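Local structure of adhesion and penetration protein autotransporter (Haemophilus influenzae, 3SYJ) at residues K858-S869 with D884-N895. The protein promotes bacterial adherence, self-association and invasion of host cells from the cell surface, and is probably also a serine protease. Residues are numbered along the deposited sequence; the frame is centred on the assembly and turned at random.
Sequences KLSGQGTFQFTS and DAEGDYILSVRN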
ATOM      1  N   LYS A 858      13.457 -25.330   4.302  1.00 45.79           N
ATOM      2  CA  LYS A 858      13.261 -26.679   3.784  1.00 46.92           C
ATOM      3  C   LYS A 858      12.017 -26.812   2.913  1.00 47.56           C
ATOM      4  O   LYS A 858      10.902 -26.554   3.364  1.00 49.20           O
ATOM      5  CB  LYS A 858      13.196 -27.702   4.924  1.00 51.27           C
ATOM      6  CG  LYS A 858      12.825 -29.111   4.460  1.00 51.41           C
ATOM      7  CD  LYS A 858      12.678 -30.075   5.629  1.00 59.10           C
ATOM      8  CE  LYS A 858      14.032 -30.495   6.180  1.00 72.25           C
ATOM      9  NZ  LYS A 858      13.900 -31.342   7.407  1.00 71.24           N
ATOM     10  N   LEU A 859      12.220 -27.207   1.660  1.00 45.33           N
ATOM     11  CA  LEU A 859      11.124 -27.655   0.819  1.00 42.72           C
ATOM     12  C   LEU A 859      11.028 -29.157   1.021  1.00 44.14           C
ATOM     13  O   LEU A 859      12.044 -29.819   1.223  1.00 50.51           O
ATOM     14  CB  LEU A 859      11.394 -27.335  -0.653  1.00 43.21           C
ATOM     15  CG  LEU A 859      10.659 -28.217  -1.674  1.00 39.05           C
ATOM     16  CD1 LEU A 859       9.189 -27.843  -1.777  1.00 38.91           C
ATOM     17  CD2 LEU A 859      11.314 -28.127  -3.034  1.00 39.74           C
ATOM     18  N   SER A 860       9.813 -29.693   0.987  1.00 42.01           N
ATOM     19  CA  SER A 860       9.610 -31.125   1.174  1.00 39.67           C
ATOM     20  C   SER A 860       8.235 -31.564   0.694  1.00 37.64           C
ATOM     21  O   SER A 860       7.341 -30.740   0.488  1.00 38.61           O
ATOM     22  CB  SER A 860       9.800 -31.513   2.643  1.00 44.54           C
ATOM     23  OG  SER A 860       8.840 -30.876   3.469  1.00 42.99           O
ATOM     24  N   GLY A 861       8.079 -32.870   0.512  1.00 42.85           N
ATOM     25  CA  GLY A 861       6.818 -33.435   0.070  1.00 40.05           C
ATOM     26  C   GLY A 861       6.851 -33.807  -1.397  1.00 37.80           C
ATOM     27  O   GLY A 861       7.893 -34.190  -1.926  1.00 39.88           O
ATOM     28  N   GLN A 862       5.703 -33.687  -2.054  1.00 37.83           N
ATOM     29  CA  GLN A 862       5.588 -34.011  -3.469  1.00 42.05           C
ATOM     30  C   GLN A 862       4.503 -33.164  -4.137  1.00 39.87           C
ATOM     31  O   GLN A 862       3.523 -32.777  -3.501  1.00 40.07           O
ATOM     32  CB  GLN A 862       5.316 -35.511  -3.661  1.00 43.91           C
ATOM     33  CG  GLN A 862       3.875 -35.950  -3.428  1.00 45.23           C
ATOM     34  CD  GLN A 862       2.977 -35.724  -4.641  1.00 46.92           C
ATOM     35  OE1 GLN A 862       3.453 -35.549  -5.766  1.00 49.72           O
ATOM     36  NE2 GLN A 862       1.669 -35.728  -4.413  1.00 40.33           N
ATOM     37  N   GLY A 863       4.686 -32.879  -5.421  1.00 37.92           N
ATOM     38  CA  GLY A 863       3.745 -32.063  -6.163  1.00 40.59           C
ATOM     39  C   GLY A 863       4.293 -31.663  -7.520  1.00 43.11           C
ATOM     40  O   GLY A 863       5.204 -32.305  -8.042  1.00 42.89           O
ATOM     41  N   THR A 864       3.743 -30.595  -8.088  1.00 38.42           N
ATOM     42  CA  THR A 864       4.152 -30.141  -9.411  1.00 37.44           C
ATOM     43  C   THR A 864       4.532 -28.670  -9.397  1.00 36.45           C
ATOM     44  O   THR A 864       3.912 -27.875  -8.696  1.00 40.86           O
ATOM     45  CB  THR A 864       3.015 -30.335 -10.434  1.00 39.71           C
ATOM     46  OG1 THR A 864       2.740 -31.733 -10.587  1.00 37.89           O
ATOM     47  CG2 THR A 864       3.394 -29.735 -11.790  1.00 37.55           C
ATOM     48  N   PHE A 865       5.562 -28.314 -10.161  1.00 37.21           N
ATOM     49  CA  PHE A 865       5.871 -26.917 -10.444  1.00 33.73           C
ATOM     50  C   PHE A 865       5.684 -26.658 -11.939  1.00 38.41           C
ATOM     51  O   PHE A 865       6.224 -27.387 -12.767  1.00 39.80           O
ATOM     52  CB  PHE A 865       7.304 -26.574 -10.037  1.00 33.66           C
ATOM     53  CG  PHE A 865       7.537 -26.558  -8.546  1.00 34.96           C
ATOM     54  CD1 PHE A 865       7.243 -25.431  -7.794  1.00 35.91           C
ATOM     55  CD2 PHE A 865       8.075 -27.660  -7.901  1.00 33.34           C
ATOM     56  CE1 PHE A 865       7.470 -25.412  -6.425  1.00 29.18           C
ATOM     57  CE2 PHE A 865       8.304 -27.646  -6.536  1.00 30.05           C
ATOM     58  CZ  PHE A 865       8.001 -26.521  -5.798  1.00 26.58           C
ATOM     59  N   GLN A 866       4.910 -25.630 -12.281  1.00 37.76           N
ATOM     60  CA  GLN A 866       4.684 -25.259 -13.678  1.00 37.07           C
ATOM     61  C   GLN A 866       5.524 -24.047 -14.078  1.00 36.92           C
ATOM     62  O   GLN A 866       5.436 -22.984 -13.458  1.00 38.69           O
ATOM     63  CB  GLN A 866       3.198 -24.990 -13.934  1.00 37.64           C
ATOM     64  CG  GLN A 866       2.319 -26.210 -13.737  1.00 37.27           C
ATOM     65  CD  GLN A 866       0.858 -25.962 -14.081  1.00 39.79           C
ATOM     66  OE1 GLN A 866       0.340 -24.862 -13.906  1.00 36.57           O
ATOM     67  NE2 GLN A 866       0.184 -27.001 -14.559  1.00 37.96           N
ATOM     68  N   PHE A 867       6.340 -24.221 -15.115  1.00 35.71           N
ATOM     69  CA  PHE A 867       7.272 -23.193 -15.570  1.00 37.29           C
ATOM     70  C   PHE A 867       6.859 -22.603 -16.912  1.00 42.08           C
ATOM     71  O   PHE A 867       6.240 -23.280 -17.738  1.00 41.42           O
ATOM     72  CB  PHE A 867       8.675 -23.784 -15.738  1.00 36.02           C
ATOM     73  CG  PHE A 867       9.437 -23.944 -14.454  1.00 35.00           C
ATOM     74  CD1 PHE A 867      10.528 -23.137 -14.178  1.00 36.02           C
ATOM     75  CD2 PHE A 867       9.076 -24.914 -13.532  1.00 36.07           C
ATOM     76  CE1 PHE A 867      11.242 -23.290 -12.998  1.00 33.54           C
ATOM     77  CE2 PHE A 867       9.781 -25.068 -12.351  1.00 31.38           C
ATOM     78  CZ  PHE A 867      10.864 -24.257 -12.086  1.00 31.12           C
ATOM     79  N   THR A 868       7.204 -21.336 -17.124  1.00 37.42           N
ATOM     80  CA  THR A 868       7.218 -20.770 -18.463  1.00 39.60           C
ATOM     81  C   THR A 868       8.670 -20.460 -18.799  1.00 41.67           C
ATOM     82  O   THR A 868       9.493 -20.268 -17.899  1.00 35.19           O
ATOM     83  CB  THR A 868       6.369 -19.483 -18.586  1.00 41.54           C
ATOM     84  OG1 THR A 868       6.955 -18.434 -17.807  1.00 40.18           O
ATOM     85  CG2 THR A 868       4.936 -19.727 -18.126  1.00 42.11           C
ATOM     86  N   SER A 869       8.989 -20.410 -20.088  1.00 42.80           N
ATOM     87  CA  SER A 869      10.359 -20.139 -20.506  1.00 40.10           C
ATOM     88  C   SER A 869      10.454 -19.582 -21.923  1.00 40.01           C
ATOM     89  O   SER A 869       9.516 -19.683 -22.713  1.00 40.94           O
ATOM     90  CB  SER A 869      11.195 -21.415 -20.414  1.00 34.92           C
ATOM     91  OG  SER A 869      10.834 -22.326 -21.441  1.00 36.44           O
ATOM     92  N   ASP A 884      18.523 -27.956   2.120  1.00 56.45           N
ATOM     93  CA  ASP A 884      17.488 -28.722   2.811  1.00 54.02           C
ATOM     94  C   ASP A 884      16.410 -29.290   1.887  1.00 53.61           C
ATOM     95  O   ASP A 884      15.683 -30.205   2.272  1.00 62.57           O
ATOM     96  CB  ASP A 884      16.840 -27.883   3.914  1.00 55.17           C
ATOM     97  CG  ASP A 884      17.546 -28.030   5.249  1.00 68.80           C
ATOM     98  OD1 ASP A 884      16.939 -27.681   6.287  1.00 70.10           O
ATOM     99  OD2 ASP A 884      18.705 -28.501   5.259  1.00 64.41           O
ATOM    100  N   ALA A 885      16.300 -28.755   0.676  1.00 44.56           N
ATOM    101  CA  ALA A 885      15.295 -29.237  -0.266  1.00 43.65           C
ATOM    102  C   ALA A 885      15.319 -30.766  -0.410  1.00 50.76           C
ATOM    103  O   ALA A 885      16.369 -31.394  -0.271  1.00 56.04           O
ATOM    104  CB  ALA A 885      15.475 -28.570  -1.613  1.00 42.91           C
ATOM    105  N   GLU A 886      14.155 -31.354  -0.683  1.00 47.89           N
ATOM    106  CA  GLU A 886      14.020 -32.801  -0.844  1.00 46.85           C
ATOM    107  C   GLU A 886      12.597 -33.146  -1.265  1.00 43.87           C
ATOM    108  O   GLU A 886      11.697 -32.319  -1.146  1.00 42.16           O
ATOM    109  CB  GLU A 886      14.365 -33.525   0.459  1.00 54.64           C
ATOM    110  CG  GLU A 886      13.328 -33.363   1.565  1.00 55.57           C
ATOM    111  CD  GLU A 886      13.818 -33.876   2.912  1.00 64.15           C
ATOM    112  OE1 GLU A 886      14.997 -34.282   3.002  1.00 65.79           O
ATOM    113  OE2 GLU A 886      13.029 -33.871   3.883  1.00 63.24           O
ATOM    114  N   GLY A 887      12.393 -34.364  -1.759  1.00 50.58           N
ATOM    115  CA  GLY A 887      11.072 -34.795  -2.190  1.00 47.43           C
ATOM    116  C   GLY A 887      10.999 -35.155  -3.662  1.00 44.66           C
ATOM    117  O   GLY A 887      11.995 -35.081  -4.377  1.00 45.34           O
ATOM    118  N   ASP A 888       9.811 -35.551  -4.115  1.00 47.83           N
ATOM    119  CA  ASP A 888       9.599 -35.921  -5.515  1.00 51.31           C
ATOM    120  C   ASP A 888       8.660 -34.955  -6.230  1.00 48.14           C
ATOM    121  O   ASP A 888       7.502 -34.793  -5.843  1.00 45.31           O
ATOM    122  CB  ASP A 888       9.051 -37.345  -5.627  1.00 54.60           C
ATOM    123  CG  ASP A 888      10.148 -38.393  -5.615  1.00 67.70           C
ATOM    124  OD1 ASP A 888      10.091 -39.312  -6.463  1.00 75.45           O
ATOM    125  OD2 ASP A 888      11.067 -38.296  -4.771  1.00 64.30           O
ATOM    126  N   TYR A 889       9.153 -34.329  -7.291  1.00 43.64           N
ATOM    127  CA  TYR A 889       8.371 -33.308  -7.973  1.00 42.60           C
ATOM    128  C   TYR A 889       8.348 -33.468  -9.485  1.00 41.55           C
ATOM    129  O   TYR A 889       9.258 -34.042 -10.083  1.00 43.12           O
ATOM    130  CB  TYR A 889       8.876 -31.922  -7.582  1.00 38.41           C
ATOM    131  CG  TYR A 889       8.950 -31.748  -6.086  1.00 40.22           C
ATOM    132  CD1 TYR A 889       7.805 -31.478  -5.346  1.00 39.10           C
ATOM    133  CD2 TYR A 889      10.154 -31.882  -5.408  1.00 41.10           C
ATOM    134  CE1 TYR A 889       7.857 -31.331  -3.979  1.00 40.72           C
ATOM    135  CE2 TYR A 889      10.219 -31.736  -4.039  1.00 44.25           C
ATOM    136  CZ  TYR A 889       9.065 -31.459  -3.329  1.00 42.06           C
ATOM    137  OH  TYR A 889       9.114 -31.314  -1.964  1.00 40.52           O
ATOM    138  N   ILE A 890       7.281 -32.970 -10.092  1.00 40.75           N
ATOM    139  CA  ILE A 890       7.155 -32.966 -11.537  1.00 38.82           C
ATOM    140  C   ILE A 890       7.379 -31.551 -12.036  1.00 42.66           C
ATOM    141  O   ILE A 890       6.867 -30.591 -11.459  1.00 38.63           O
ATOM    142  CB  ILE A 890       5.773 -33.460 -11.982  1.00 31.53           C
ATOM    143  CG1 ILE A 890       5.647 -34.962 -11.727  1.00 40.82           C
ATOM    144  CG2 ILE A 890       5.539 -33.141 -13.452  1.00 37.77           C
ATOM    145  CD1 ILE A 890       4.284 -35.531 -12.053  1.00 32.22           C
ATOM    146  N   LEU A 891       8.173 -31.424 -13.093  1.00 44.76           N
ATOM    147  CA  LEU A 891       8.406 -30.137 -13.728  1.00 41.58           C
ATOM    148  C   LEU A 891       7.678 -30.079 -15.057  1.00 44.10           C
ATOM    149  O   LEU A 891       7.877 -30.926 -15.922  1.00 46.42           O
ATOM    150  CB  LEU A 891       9.901 -29.897 -13.943  1.00 44.11           C
ATOM    151  CG  LEU A 891      10.621 -29.064 -12.884  1.00 49.05           C
ATOM    152  CD1 LEU A 891      10.260 -29.539 -11.490  1.00 49.10           C
ATOM    153  CD2 LEU A 891      12.127 -29.099 -13.098  1.00 43.92           C
ATOM    154  N   SER A 892       6.824 -29.077 -15.211  1.00 44.48           N
ATOM    155  CA  SER A 892       6.116 -28.876 -16.461  1.00 44.41           C
ATOM    156  C   SER A 892       6.552 -27.545 -17.047  1.00 42.61           C
ATOM    157  O   SER A 892       6.585 -26.535 -16.348  1.00 41.26           O
ATOM    158  CB  SER A 892       4.609 -28.894 -16.232  1.00 43.72           C
ATOM    159  OG  SER A 892       3.922 -29.003 -17.462  1.00 53.45           O
ATOM    160  N   VAL A 893       6.901 -27.543 -18.327  1.00 43.95           N
ATOM    161  CA  VAL A 893       7.450 -26.341 -18.944  1.00 40.90           C
ATOM    162  C   VAL A 893       6.679 -25.930 -20.188  1.00 41.10           C
ATOM    163  O   VAL A 893       6.427 -26.755 -21.071  1.00 39.23           O
ATOM    164  CB  VAL A 893       8.939 -26.518 -19.318  1.00 42.12           C
ATOM    165  CG1 VAL A 893       9.450 -25.285 -20.052  1.00 34.47           C
ATOM    166  CG2 VAL A 893       9.770 -26.795 -18.078  1.00 35.61           C
ATOM    167  N   ARG A 894       6.294 -24.656 -20.236  1.00 42.13           N
ATOM    168  CA  ARG A 894       5.709 -24.064 -21.435  1.00 42.30           C
ATOM    169  C   ARG A 894       6.648 -23.018 -22.013  1.00 40.53           C
ATOM    170  O   ARG A 894       6.988 -22.039 -21.357  1.00 38.52           O
ATOM    171  CB  ARG A 894       4.322 -23.480 -21.156  1.00 39.60           C
ATOM    172  CG  ARG A 894       3.232 -24.533 -21.031  1.00 44.96           C
ATOM    173  CD  ARG A 894       1.852 -23.913 -20.909  1.00 48.45           C
ATOM    174  NE  ARG A 894       0.902 -24.868 -20.349  1.00 52.31           N
ATOM    175  CZ  ARG A 894       0.124 -25.664 -21.070  1.00 57.99           C
ATOM    176  NH1 ARG A 894       0.156 -25.603 -22.399  1.00 73.30           N
ATOM    177  NH2 ARG A 894      -0.694 -26.510 -20.461  1.00 55.69           N
ATOM    178  N   ASN A 895       7.101 -23.225 -23.253  1.00 43.79           N
ATOM    179  CA  ASN A 895       8.133 -22.417 -23.899  1.00 40.34           C
ATOM    180  C   ASN A 895       7.590 -21.663 -25.041  1.00 43.59           C
ATOM    181  O   ASN A 895       6.757 -22.151 -25.746  1.00 43.30           O
ATOM    182  CB  ASN A 895       9.280 -23.301 -24.438  1.00 42.57           C
ATOM    183  CG  ASN A 895      10.476 -22.495 -24.982  1.00 44.00           C
ATOM    184  OD1 ASN A 895      11.226 -21.934 -24.238  1.00 39.99           O
ATOM    185  ND2 ASN A 895      10.656 -22.495 -26.282  1.00 46.85           N
TER
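Y889 reaches across to G863 and L859 where two neighbouring coils of the passenger-domain beta-helix lie in parallel register, strand 862-869 beside strand 887-895. Starting from the backbone, CB of Y889 sits 3.7 Å from G863 O. CG, placed anti to the carbonyl carbon (chi1 -52°), sends the ring inward along the strand toward the corner at G861. Y889 CD1 passes 3.4 Å from G863 N, and its CE1 lies 3.5 Å from Q862 CA. One ring face takes F865 CE2, with the two ring planes inclined at 59° and the pair oblique. Y889 CE2 meets L859 CD2 obliquely, 3.9 Å away, the two side chains coming from opposite directions. Y889 CZ lies 3.3 Å from G861 O. The hydroxyl ends at E886 O, modelled as a hydrogen bond, though its exact place is less sure because OH crowds the backbone of S860. Further along the same inner face, F867 CE2 packs on L891 CG, and L908 of strand 906-911 touches both F867 and V893. Backbone bonds alternate across the pair, F865 N giving to I890 O and S892 N to F865 O. At the end, S869 OG donates in plane to a lone pair of N895 OD1, 2.9 Å away, an oxygen that L871 N also binds.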